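Local coordinates for type IV pilus secretin PilQ family protein (Vibrio cholerae, PDB 6W6M) that probably forms a gated channel across the outer membrane through which the type IV competence pilus passes during natural transformation, at residues D473-L478 with Q509-N514; T429-A434 with T467-P472; V321-R326 with I562-K567. All blocks are in the same frame, centred on the assembly; numbering follows the deposited sequence.

Contact 1 of 3, residues D473-L478 with Q509-N514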
ATOM      1  N   ASP A 473      10.521  39.829  47.263  1.00 88.87           N
ATOM      2  CA  ASP A 473      10.096  41.169  47.643  1.00 88.87           C
ATOM      3  C   ASP A 473       8.620  41.435  47.372  1.00 88.87           C
ATOM      4  O   ASP A 473       8.275  42.478  46.809  1.00 88.87           O
ATOM      5  CB  ASP A 473      10.947  42.207  46.918  1.00 88.87           C
ATOM      6  CG  ASP A 473      10.819  42.114  45.426  1.00 88.87           C
ATOM      7  OD1 ASP A 473      10.127  41.192  44.962  1.00 88.87           O
ATOM      8  OD2 ASP A 473      11.408  42.953  44.717  1.00 88.87           O
ATOM      9  N   ASN A 474       7.745  40.521  47.795  1.00 86.63           N
ATOM     10  CA  ASN A 474       6.296  40.729  47.792  1.00 86.63           C
ATOM     11  C   ASN A 474       5.766  41.020  46.383  1.00 86.63           C
ATOM     12  O   ASN A 474       5.154  42.055  46.124  1.00 86.63           O
ATOM     13  CB  ASN A 474       5.930  41.857  48.760  1.00 86.63           C
ATOM     14  CG  ASN A 474       4.630  41.611  49.486  1.00 86.63           C
ATOM     15  OD1 ASN A 474       4.363  40.510  49.954  1.00 86.63           O
ATOM     16  ND2 ASN A 474       3.809  42.641  49.579  1.00 86.63           N
ATOM     17  N   ARG A 475       5.998  40.081  45.470  1.00 84.52           N
ATOM     18  CA  ARG A 475       5.651  40.271  44.069  1.00 84.52           C
ATOM     19  C   ARG A 475       5.354  38.930  43.420  1.00 84.52           C
ATOM     20  O   ARG A 475       5.797  37.888  43.899  1.00 84.52           O
ATOM     21  CB  ARG A 475       6.779  40.951  43.303  1.00 84.52           C
ATOM     22  CG  ARG A 475       6.889  42.434  43.497  1.00 84.52           C
ATOM     23  CD  ARG A 475       8.122  42.912  42.789  1.00 84.52           C
ATOM     24  NE  ARG A 475       8.245  44.356  42.777  1.00 84.52           N
ATOM     25  CZ  ARG A 475       9.233  44.997  42.171  1.00 84.52           C
ATOM     26  NH1 ARG A 475       9.286  46.320  42.195  1.00 84.52           N
ATOM     27  NH2 ARG A 475      10.168  44.308  41.535  1.00 84.52           N
ATOM     28  N   LEU A 476       4.618  38.968  42.313  1.00 75.24           N
ATOM     29  CA  LEU A 476       4.243  37.779  41.565  1.00 75.24           C
ATOM     30  C   LEU A 476       4.681  37.900  40.114  1.00 75.24           C
ATOM     31  O   LEU A 476       4.633  38.981  39.524  1.00 75.24           O
ATOM     32  CB  LEU A 476       2.729  37.557  41.596  1.00 75.24           C
ATOM     33  CG  LEU A 476       1.954  36.984  42.780  1.00 75.24           C
ATOM     34  CD1 LEU A 476       2.513  35.659  43.183  1.00 75.24           C
ATOM     35  CD2 LEU A 476       1.906  37.935  43.944  1.00 75.24           C
ATOM     36  N   VAL A 477       5.092  36.778  39.539  1.00 71.64           N
ATOM     37  CA  VAL A 477       5.315  36.647  38.104  1.00 71.64           C
ATOM     38  C   VAL A 477       4.216  35.727  37.597  1.00 71.64           C
ATOM     39  O   VAL A 477       4.107  34.582  38.042  1.00 71.64           O
ATOM     40  CB  VAL A 477       6.703  36.092  37.768  1.00 71.64           C
ATOM     41  CG1 VAL A 477       6.825  35.867  36.284  1.00 71.64           C
ATOM     42  CG2 VAL A 477       7.783  37.019  38.245  1.00 71.64           C
ATOM     43  N   LEU A 478       3.392  36.211  36.674  1.00 69.35           N
ATOM     44  CA  LEU A 478       2.246  35.453  36.185  1.00 69.35           C
ATOM     45  C   LEU A 478       2.411  35.105  34.715  1.00 69.35           C
ATOM     46  O   LEU A 478       2.668  35.993  33.896  1.00 69.35           O
ATOM     47  CB  LEU A 478       0.954  36.241  36.388  1.00 69.35           C
ATOM     48  CG  LEU A 478       0.476  36.550  37.807  1.00 69.35           C
ATOM     49  CD1 LEU A 478      -0.722  37.450  37.759  1.00 69.35           C
ATOM     50  CD2 LEU A 478       0.150  35.302  38.577  1.00 69.35           C
ATOM     51  N   GLN A 509       3.243  37.384  29.866  1.00 72.12           N
ATOM     52  CA  GLN A 509       3.905  37.169  31.144  1.00 72.12           C
ATOM     53  C   GLN A 509       4.118  38.530  31.779  1.00 72.12           C
ATOM     54  O   GLN A 509       4.686  39.419  31.150  1.00 72.12           O
ATOM     55  CB  GLN A 509       5.231  36.438  30.969  1.00 72.12           C
ATOM     56  CG  GLN A 509       5.882  36.066  32.272  1.00 72.12           C
ATOM     57  CD  GLN A 509       7.099  35.203  32.083  1.00 72.12           C
ATOM     58  OE1 GLN A 509       7.418  34.796  30.974  1.00 72.12           O
ATOM     59  NE2 GLN A 509       7.787  34.918  33.166  1.00 72.12           N
ATOM     60  N   VAL A 510       3.643  38.709  33.008  1.00 71.78           N
ATOM     61  CA  VAL A 510       3.747  39.999  33.678  1.00 71.78           C
ATOM     62  C   VAL A 510       4.280  39.821  35.093  1.00 71.78           C
ATOM     63  O   VAL A 510       4.373  38.714  35.617  1.00 71.78           O
ATOM     64  CB  VAL A 510       2.409  40.768  33.714  1.00 71.78           C
ATOM     65  CG1 VAL A 510       1.961  41.120  32.312  1.00 71.78           C
ATOM     66  CG2 VAL A 510       1.347  39.976  34.458  1.00 71.78           C
ATOM     67  N   LEU A 511       4.611  40.953  35.709  1.00 71.61           N
ATOM     68  CA  LEU A 511       5.221  41.030  37.033  1.00 71.61           C
ATOM     69  C   LEU A 511       4.483  42.107  37.814  1.00 71.61           C
ATOM     70  O   LEU A 511       4.539  43.282  37.450  1.00 71.61           O
ATOM     71  CB  LEU A 511       6.718  41.342  36.943  1.00 30.00           C
ATOM     72  CG  LEU A 511       7.345  42.008  38.170  1.00 30.00           C
ATOM     73  CD1 LEU A 511       7.258  41.091  39.381  1.00 30.00           C
ATOM     74  CD2 LEU A 511       8.788  42.400  37.891  1.00 30.00           C
ATOM     75  N   VAL A 512       3.788  41.716  38.877  1.00 75.10           N
ATOM     76  CA  VAL A 512       2.830  42.597  39.536  1.00 75.10           C
ATOM     77  C   VAL A 512       2.960  42.479  41.051  1.00 75.10           C
ATOM     78  O   VAL A 512       3.236  41.403  41.585  1.00 75.10           O
ATOM     79  CB  VAL A 512       1.394  42.279  39.043  1.00 75.10           C
ATOM     80  CG1 VAL A 512       1.005  40.878  39.419  1.00 75.10           C
ATOM     81  CG2 VAL A 512       0.375  43.256  39.573  1.00 75.10           C
ATOM     82  N   ASN A 513       2.772  43.601  41.746  1.00 79.91           N
ATOM     83  CA  ASN A 513       2.855  43.621  43.202  1.00 79.91           C
ATOM     84  C   ASN A 513       1.747  42.769  43.813  1.00 79.91           C
ATOM     85  O   ASN A 513       0.806  42.352  43.141  1.00 79.91           O
ATOM     86  CB  ASN A 513       2.771  45.045  43.730  1.00 79.91           C
ATOM     87  CG  ASN A 513       3.943  45.893  43.317  1.00 79.91           C
ATOM     88  OD1 ASN A 513       5.010  45.389  42.988  1.00 79.91           O
ATOM     89  ND2 ASN A 513       3.753  47.202  43.343  1.00 79.91           N
ATOM     90  N   ASN A 514       1.840  42.539  45.124  1.00 80.79           N
ATOM     91  CA  ASN A 514       1.034  41.500  45.755  1.00 80.79           C
ATOM     92  C   ASN A 514      -0.462  41.723  45.602  1.00 80.79           C
ATOM     93  O   ASN A 514      -1.145  40.860  45.049  1.00 80.79           O
ATOM     94  CB  ASN A 514       1.372  41.377  47.237  1.00 80.79           C
ATOM     95  CG  ASN A 514       0.782  40.130  47.872  1.00 80.79           C
ATOM     96  OD1 ASN A 514       0.621  39.108  47.226  1.00 80.79           O
ATOM     97  ND2 ASN A 514       0.454  40.218  49.142  1.00 80.79           N
TER

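Contact 2 of 3, residues T429-A434 with T467-P472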
ATOM      1  N   THR A 429      -2.065  26.587  44.081  1.00 72.63           N
ATOM      2  CA  THR A 429      -0.792  26.423  44.831  1.00 72.63           C
ATOM      3  C   THR A 429       0.362  26.976  43.983  1.00 72.63           C
ATOM      4  O   THR A 429       0.277  26.877  42.749  1.00 72.63           O
ATOM      5  CB  THR A 429      -0.545  24.946  45.190  1.00 30.00           C
ATOM      6  OG1 THR A 429      -1.608  24.469  46.022  1.00 30.00           O
ATOM      7  CG2 THR A 429       0.683  24.810  46.076  1.00 30.00           C
ATOM      8  N   ASN A 430       1.386  27.545  44.629  1.00 75.14           N
ATOM      9  CA  ASN A 430       2.504  28.175  43.944  1.00 75.14           C
ATOM     10  C   ASN A 430       3.153  27.228  42.940  1.00 75.14           C
ATOM     11  O   ASN A 430       3.422  26.068  43.245  1.00 75.14           O
ATOM     12  CB  ASN A 430       3.527  28.638  44.981  1.00 75.14           C
ATOM     13  CG  ASN A 430       4.579  29.551  44.407  1.00 75.14           C
ATOM     14  OD1 ASN A 430       4.320  30.294  43.475  1.00 75.14           O
ATOM     15  ND2 ASN A 430       5.762  29.524  44.985  1.00 75.14           N
ATOM     16  N   LYS A 431       3.396  27.743  41.734  1.00 77.29           N
ATOM     17  CA  LYS A 431       4.085  27.038  40.647  1.00 77.29           C
ATOM     18  C   LYS A 431       3.237  25.920  40.045  1.00 77.29           C
ATOM     19  O   LYS A 431       3.756  24.976  39.459  1.00 77.29           O
ATOM     20  CB  LYS A 431       5.437  26.486  41.101  1.00 77.29           C
ATOM     21  CG  LYS A 431       6.473  27.508  41.534  1.00 77.29           C
ATOM     22  CD  LYS A 431       7.033  28.285  40.377  1.00 77.29           C
ATOM     23  CE  LYS A 431       7.469  27.378  39.259  1.00 77.29           C
ATOM     24  NZ  LYS A 431       8.699  27.864  38.595  1.00 77.29           N
ATOM     25  N   GLN A 432       1.924  26.056  40.142  1.00 74.07           N
ATOM     26  CA  GLN A 432       1.005  24.984  39.771  1.00 74.07           C
ATOM     27  C   GLN A 432      -0.059  25.483  38.799  1.00 74.07           C
ATOM     28  O   GLN A 432      -0.673  26.524  39.047  1.00 74.07           O
ATOM     29  CB  GLN A 432       0.358  24.418  41.029  1.00 74.07           C
ATOM     30  CG  GLN A 432       1.292  23.722  41.956  1.00 74.07           C
ATOM     31  CD  GLN A 432       1.975  22.546  41.306  1.00 74.07           C
ATOM     32  OE1 GLN A 432       1.362  21.792  40.547  1.00 74.07           O
ATOM     33  NE2 GLN A 432       3.257  22.376  41.601  1.00 74.07           N
ATOM     34  N   PRO A 433      -0.302  24.784  37.685  1.00 69.13           N
ATOM     35  CA  PRO A 433      -1.206  25.318  36.654  1.00 69.13           C
ATOM     36  C   PRO A 433      -2.681  25.090  36.967  1.00 69.13           C
ATOM     37  O   PRO A 433      -3.089  24.008  37.387  1.00 69.13           O
ATOM     38  CB  PRO A 433      -0.792  24.550  35.393  1.00 69.13           C
ATOM     39  CG  PRO A 433       0.443  23.809  35.755  1.00 69.13           C
ATOM     40  CD  PRO A 433       0.400  23.587  37.213  1.00 69.13           C
ATOM     41  N   ALA A 434      -3.493  26.117  36.715  1.00 60.91           N
ATOM     42  CA  ALA A 434      -4.923  26.013  36.986  1.00 60.91           C
ATOM     43  C   ALA A 434      -5.709  26.681  35.864  1.00 60.91           C
ATOM     44  O   ALA A 434      -5.196  27.551  35.154  1.00 60.91           O
ATOM     45  CB  ALA A 434      -5.264  26.628  38.338  1.00 60.91           C
ATOM     46  N   THR A 467      -0.402  30.231  35.543  1.00 68.16           N
ATOM     47  CA  THR A 467       0.657  29.678  36.397  1.00 68.16           C
ATOM     48  C   THR A 467       1.383  30.791  37.152  1.00 68.16           C
ATOM     49  O   THR A 467       1.994  31.673  36.532  1.00 68.16           O
ATOM     50  CB  THR A 467       1.676  28.864  35.593  1.00 68.16           C
ATOM     51  OG1 THR A 467       1.017  28.121  34.564  1.00 68.16           O
ATOM     52  CG2 THR A 467       2.391  27.881  36.499  1.00 68.16           C
ATOM     53  N   PRO A 468       1.297  30.808  38.489  1.00 70.32           N
ATOM     54  CA  PRO A 468       1.925  31.875  39.278  1.00 70.32           C
ATOM     55  C   PRO A 468       3.281  31.523  39.873  1.00 70.32           C
ATOM     56  O   PRO A 468       3.672  30.358  39.885  1.00 70.32           O
ATOM     57  CB  PRO A 468       0.892  32.113  40.377  1.00 70.32           C
ATOM     58  CG  PRO A 468       0.326  30.772  40.612  1.00 70.32           C
ATOM     59  CD  PRO A 468       0.359  30.023  39.304  1.00 70.32           C
ATOM     60  N   GLN A 469       3.995  32.520  40.393  1.00 74.67           N
ATOM     61  CA  GLN A 469       5.269  32.304  41.072  1.00 74.67           C
ATOM     62  C   GLN A 469       5.512  33.448  42.045  1.00 74.67           C
ATOM     63  O   GLN A 469       5.456  34.612  41.653  1.00 74.67           O
ATOM     64  CB  GLN A 469       6.423  32.206  40.070  1.00 74.67           C
ATOM     65  CG  GLN A 469       7.776  32.033  40.721  1.00 74.67           C
ATOM     66  CD  GLN A 469       8.927  31.953  39.740  1.00 74.67           C
ATOM     67  OE1 GLN A 469       8.833  31.315  38.699  1.00 74.67           O
ATOM     68  NE2 GLN A 469      10.028  32.600  40.077  1.00 74.67           N
ATOM     69  N   ILE A 470       5.793  33.119  43.300  1.00 76.13           N
ATOM     70  CA  ILE A 470       5.998  34.104  44.358  1.00 76.13           C
ATOM     71  C   ILE A 470       7.491  34.378  44.498  1.00 76.13           C
ATOM     72  O   ILE A 470       8.296  33.445  44.553  1.00 76.13           O
ATOM     73  CB  ILE A 470       5.410  33.621  45.692  1.00 76.13           C
ATOM     74  CG1 ILE A 470       3.898  33.520  45.606  1.00 76.13           C
ATOM     75  CG2 ILE A 470       5.797  34.555  46.807  1.00 76.13           C
ATOM     76  CD1 ILE A 470       3.286  32.817  46.766  1.00 76.13           C
ATOM     77  N   THR A 471       7.857  35.650  44.565  1.00 84.22           N
ATOM     78  CA  THR A 471       9.231  36.117  44.685  1.00 84.22           C
ATOM     79  C   THR A 471       9.469  36.739  46.060  1.00 84.22           C
ATOM     80  O   THR A 471       8.528  36.975  46.820  1.00 84.22           O
ATOM     81  CB  THR A 471       9.532  37.125  43.574  1.00 84.22           C
ATOM     82  OG1 THR A 471       8.959  38.390  43.906  1.00 84.22           O
ATOM     83  CG2 THR A 471       8.967  36.645  42.257  1.00 84.22           C
ATOM     84  N   PRO A 472      10.731  37.014  46.425  1.00 88.49           N
ATOM     85  CA  PRO A 472      10.996  37.484  47.800  1.00 88.49           C
ATOM     86  C   PRO A 472      10.399  38.837  48.141  1.00 88.49           C
ATOM     87  O   PRO A 472       9.830  38.994  49.227  1.00 88.49           O
ATOM     88  CB  PRO A 472      12.526  37.516  47.861  1.00 88.49           C
ATOM     89  CG  PRO A 472      12.964  36.585  46.836  1.00 88.49           C
ATOM     90  CD  PRO A 472      11.992  36.718  45.726  1.00 88.49           C
TER

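Contact 3 of 3, residues V321-R326 with I562-K567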
ATOM      1  N   VAL A 321      -2.274  31.170  46.123  1.00 69.45           N
ATOM      2  CA  VAL A 321      -2.513  32.445  45.462  1.00 69.45           C
ATOM      3  C   VAL A 321      -3.925  32.453  44.899  1.00 69.45           C
ATOM      4  O   VAL A 321      -4.441  31.418  44.467  1.00 69.45           O
ATOM      5  CB  VAL A 321      -1.480  32.708  44.346  1.00 69.45           C
ATOM      6  CG1 VAL A 321      -1.813  33.963  43.599  1.00 69.45           C
ATOM      7  CG2 VAL A 321      -0.106  32.814  44.924  1.00 69.45           C
ATOM      8  N   GLN A 322      -4.532  33.632  44.895  1.00 68.38           N
ATOM      9  CA  GLN A 322      -5.854  33.873  44.342  1.00 68.38           C
ATOM     10  C   GLN A 322      -5.735  34.855  43.190  1.00 68.38           C
ATOM     11  O   GLN A 322      -5.225  35.957  43.375  1.00 68.38           O
ATOM     12  CB  GLN A 322      -6.772  34.427  45.424  1.00 68.38           C
ATOM     13  CG  GLN A 322      -8.174  34.732  44.975  1.00 68.38           C
ATOM     14  CD  GLN A 322      -8.960  35.445  46.043  1.00 68.38           C
ATOM     15  OE1 GLN A 322      -8.631  35.361  47.227  1.00 68.38           O
ATOM     16  NE2 GLN A 322      -9.997  36.165  45.635  1.00 68.38           N
ATOM     17  N   ILE A 323      -6.204  34.464  42.009  1.00 63.35           N
ATOM     18  CA  ILE A 323      -6.053  35.271  40.800  1.00 63.35           C
ATOM     19  C   ILE A 323      -7.426  35.641  40.257  1.00 63.35           C
ATOM     20  O   ILE A 323      -8.326  34.799  40.184  1.00 63.35           O
ATOM     21  CB  ILE A 323      -5.209  34.555  39.720  1.00 63.35           C
ATOM     22  CG1 ILE A 323      -3.773  34.358  40.195  1.00 63.35           C
ATOM     23  CG2 ILE A 323      -5.176  35.351  38.437  1.00 63.35           C
ATOM     24  CD1 ILE A 323      -3.486  32.987  40.703  1.00 63.35           C
ATOM     25  N   GLU A 324      -7.606  36.915  39.930  1.00 61.72           N
ATOM     26  CA  GLU A 324      -8.881  37.382  39.410  1.00 61.72           C
ATOM     27  C   GLU A 324      -8.749  38.296  38.202  1.00 61.72           C
ATOM     28  O   GLU A 324      -8.181  39.376  38.282  1.00 61.72           O
ATOM     29  CB  GLU A 324      -9.681  38.092  40.499  1.00 61.72           C
ATOM     30  CG  GLU A 324     -11.052  38.537  40.027  1.00 61.72           C
ATOM     31  CD  GLU A 324     -11.859  39.196  41.120  1.00 61.72           C
ATOM     32  OE1 GLU A 324     -11.332  39.340  42.240  1.00 61.72           O
ATOM     33  OE2 GLU A 324     -13.020  39.569  40.856  1.00 61.72           O
ATOM     34  N   ALA A 325      -9.295  37.845  37.083  1.00 57.07           N
ATOM     35  CA  ALA A 325      -9.286  38.600  35.839  1.00 57.07           C
ATOM     36  C   ALA A 325     -10.580  39.386  35.687  1.00 57.07           C
ATOM     37  O   ALA A 325     -11.601  39.064  36.281  1.00 57.07           O
ATOM     38  CB  ALA A 325      -9.074  37.674  34.641  1.00 57.07           C
ATOM     39  N   ARG A 326     -10.529  40.442  34.881  1.00 58.79           N
ATOM     40  CA  ARG A 326     -11.707  41.278  34.678  1.00 58.79           C
ATOM     41  C   ARG A 326     -11.723  41.829  33.262  1.00 58.79           C
ATOM     42  O   ARG A 326     -10.815  42.560  32.876  1.00 58.79           O
ATOM     43  CB  ARG A 326     -11.741  42.424  35.681  1.00 58.79           C
ATOM     44  CG  ARG A 326     -13.101  42.982  35.895  1.00 58.79           C
ATOM     45  CD  ARG A 326     -13.047  44.281  36.633  1.00 58.79           C
ATOM     46  NE  ARG A 326     -14.373  44.685  37.077  1.00 58.79           N
ATOM     47  CZ  ARG A 326     -14.809  45.936  37.074  1.00 58.79           C
ATOM     48  NH1 ARG A 326     -14.023  46.909  36.636  1.00 58.79           N
ATOM     49  NH2 ARG A 326     -16.034  46.216  37.491  1.00 58.79           N
ATOM     50  N   ILE A 562      -8.712  44.780  29.814  1.00 56.98           N
ATOM     51  CA  ILE A 562      -8.501  43.567  30.603  1.00 56.98           C
ATOM     52  C   ILE A 562      -7.627  43.883  31.811  1.00 56.98           C
ATOM     53  O   ILE A 562      -6.534  44.430  31.661  1.00 56.98           O
ATOM     54  CB  ILE A 562      -7.874  42.448  29.753  1.00 56.98           C
ATOM     55  CG1 ILE A 562      -8.856  41.999  28.670  1.00 56.98           C
ATOM     56  CG2 ILE A 562      -7.500  41.275  30.620  1.00 56.98           C
ATOM     57  CD1 ILE A 562      -8.274  41.109  27.631  1.00 56.98           C
ATOM     58  N   PHE A 563      -8.109  43.542  33.007  1.00 60.18           N
ATOM     59  CA  PHE A 563      -7.408  43.743  34.270  1.00 60.18           C
ATOM     60  C   PHE A 563      -7.086  42.405  34.922  1.00 60.18           C
ATOM     61  O   PHE A 563      -7.753  41.402  34.679  1.00 60.18           O
ATOM     62  CB  PHE A 563      -8.235  44.550  35.279  1.00 60.18           C
ATOM     63  CG  PHE A 563      -8.682  45.881  34.792  1.00 60.18           C
ATOM     64  CD1 PHE A 563      -9.858  46.014  34.088  1.00 60.18           C
ATOM     65  CD2 PHE A 563      -7.955  47.010  35.076  1.00 60.18           C
ATOM     66  CE1 PHE A 563     -10.279  47.241  33.652  1.00 60.18           C
ATOM     67  CE2 PHE A 563      -8.375  48.238  34.639  1.00 60.18           C
ATOM     68  CZ  PHE A 563      -9.540  48.352  33.927  1.00 60.18           C
ATOM     69  N   VAL A 564      -6.093  42.411  35.811  1.00 63.08           N
ATOM     70  CA  VAL A 564      -5.779  41.244  36.626  1.00 63.08           C
ATOM     71  C   VAL A 564      -5.285  41.716  37.983  1.00 63.08           C
ATOM     72  O   VAL A 564      -4.651  42.764  38.101  1.00 63.08           O
ATOM     73  CB  VAL A 564      -4.751  40.315  35.939  1.00 63.08           C
ATOM     74  CG1 VAL A 564      -3.433  41.001  35.738  1.00 63.08           C
ATOM     75  CG2 VAL A 564      -4.557  39.067  36.745  1.00 63.08           C
ATOM     76  N   THR A 565      -5.601  40.943  39.020  1.00 68.54           N
ATOM     77  CA  THR A 565      -5.156  41.247  40.377  1.00 68.54           C
ATOM     78  C   THR A 565      -4.915  39.976  41.187  1.00 68.54           C
ATOM     79  O   THR A 565      -5.855  39.232  41.472  1.00 68.54           O
ATOM     80  CB  THR A 565      -6.163  42.152  41.090  1.00 68.54           C
ATOM     81  OG1 THR A 565      -5.823  42.263  42.473  1.00 68.54           O
ATOM     82  CG2 THR A 565      -7.558  41.624  40.962  1.00 68.54           C
ATOM     83  N   PRO A 566      -3.675  39.693  41.562  1.00 73.24           N
ATOM     84  CA  PRO A 566      -3.381  38.524  42.388  1.00 73.24           C
ATOM     85  C   PRO A 566      -3.350  38.870  43.874  1.00 73.24           C
ATOM     86  O   PRO A 566      -3.471  40.024  44.272  1.00 73.24           O
ATOM     87  CB  PRO A 566      -1.996  38.114  41.893  1.00 73.24           C
ATOM     88  CG  PRO A 566      -1.367  39.393  41.552  1.00 73.24           C
ATOM     89  CD  PRO A 566      -2.444  40.323  41.070  1.00 73.24           C
ATOM     90  N   LYS A 567      -3.281  37.826  44.698  1.00 76.13           N
ATOM     91  CA  LYS A 567      -3.275  37.956  46.155  1.00 76.13           C
ATOM     92  C   LYS A 567      -2.789  36.666  46.811  1.00 76.13           C
ATOM     93  O   LYS A 567      -3.193  35.576  46.419  1.00 76.13           O
ATOM     94  CB  LYS A 567      -4.684  38.266  46.668  1.00 76.13           C
ATOM     95  CG  LYS A 567      -4.742  38.737  48.109  1.00 76.13           C
ATOM     96  CD  LYS A 567      -3.951  40.019  48.298  1.00 76.13           C
ATOM     97  CE  LYS A 567      -4.076  40.543  49.718  1.00 76.13           C
ATOM     98  NZ  LYS A 567      -3.252  41.765  49.928  1.00 76.13           N
TER

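Contact 1 of 3, residues D473-L478 with Q509-N514
The beta hairpin formed by strands 475-493 and 496-513 has its open end here, where R475 to L478 run antiparallel to V510 to N513. Its place in the fold is consistent with the inner, gate-bearing wall of the secretin barrel. L476 and V512 form one hydrogen-bonded pair, with L476 N to V512 O and V512 N to L476 O both 2.9 Å. L478 and V510 form the next, L478 N lying 2.9 Å from V510 O. Side chains then sort by face. On the face of L476, L478, V510 and V512, CD1 of L478 reaches CG1 of V512 at 4.2 Å, and CD2 of L476 rests 3.7 Å from OD1 of N514. On the other face, V477 CG1 meets the amide end of Q509, NE2 at 3.4 Å, where the extended glutamine chain passes obliquely by it. R475, with CG anti to its carbonyl carbon (chi1 -78°), runs alongside N513 and points the same way. The guanidinium and amide planes are within 15° of parallel, but OD1 comes in obliquely, and NE to N513 OD1 is a weak bond of 3.4 Å; N513 ND2 binds E516 more firmly. R475 NH2 and D473 OD2 form a long ion pair in which the oxygen stands well off the guanidinium plane, so charge alone links them. Straight backbone bonds therefore set the pairing, while L476, L478, V510 and V512 pack together on one face and the arginine contributes a softer, probably mainly electrostatic, attraction at the partly exposed end.

Contact 2 of 3, residues T429-A434 with T467-P472
The ends of N430 and K431 meet strand 456-471 by separate paths, although both start from the same turn. T429 to Q432 make a type II beta turn with N430 and K431 at its two central positions; K431 accordingly takes a positive phi of 71°. The N430 side chain stretches out with CG opposite the backbone N (chi1 -168°), carrying OD1 across the flank of I470. There the oxygen lies 3.2 Å from I470 N, a weak and bent hydrogen bond, and 3.9 Å from I470 CG1, so one amide oxygen meets both the backbone and the isoleucine branch. K431 behaves differently. Its chain folds at chi2, chi3 and chi4 and comes to lie beside the extended Q469, the two pointing the same way. Methylene packs on methylene, CD of K431 being 3.8 Å from CG of Q469, before the polar ends come together in a weak bond of 3.5 Å from K431 NZ to Q469 OE1. The turn backbone adds another weak bond, K431 N to P468 O at 3.2 Å. Further along, T467 CG2 sits 4.1 Å from Q432 N, and T467 OG1 is the same distance from P433 CB. The turn links strand 404-429 to strand 434-444. Strand 456-471 pairs with 434-444 through A434 and V466, and with strand 475-493 through T467 and Q469; E290 of a second subunit forms a long, weak ion pair with K431 NZ.

Contact 3 of 3, residues V321-R326 with I562-K567
Antiparallel strand pairing joins V321-R326 to I562-K567, stretches of the long strands 320-347 and 549-568 that lie more than two hundred residues apart in the chain. The two segments run 166° apart in direction, with an axis separation of 4.6 Å. R326 and F563 are linked in both directions, R326 N to F563 O and F563 N to R326 O each at 2.9 Å. The E324 and T565 pair is slacker: E324 N to T565 O measures 3.3 Å, and the donor stands 43° out of the carbonyl plane. At the far end Q322 N gives a bond of 2.8 Å to K567 O. Such long strands build the outer barrel wall of a secretin, and strand 404-429 flanks V321-R326 on its other edge through backbone bonds to T428, L426 and P424. Side chains alternate between two surfaces. I323, A325, V564 and P566 share the buried one, where I323 CG2 and V564 CG2 lie side by side at 4.1 Å; V518 and L520 of the adjacent strand 518-534 pack beside V564. On the more exposed surface E324 CB touches T565 CG2 at 4.1 Å. Next to them F563 turns an edge, not a face, to the backbone: its CD1 is 3.8 Å from R326 O, which lies near the ring plane.

The three contacts cluster where the two sheets of the subunit converge. Contacts 1 and 2 have centres about 10 Å apart, and contact 1 and the 467-472 side of contact 2 lie on neighbouring strands of one sheet: V477 N lies 3.0 Å from Q469 O, a probable hydrogen bond, and L476 CD1 packs 3.5 Å from I470 CG1. Contact 3, in the other sheet, has its centre about 11 Å from that of contact 1, and V512 CG1 meets P566 CG at 3.5 Å between the sheets. It is about 13 Å from contact 2, centre to centre, touching it through I470 CD1 and V321 CG2. Contacts 1 and 2 also face a second subunit, whereas contact 3 meets no other chain.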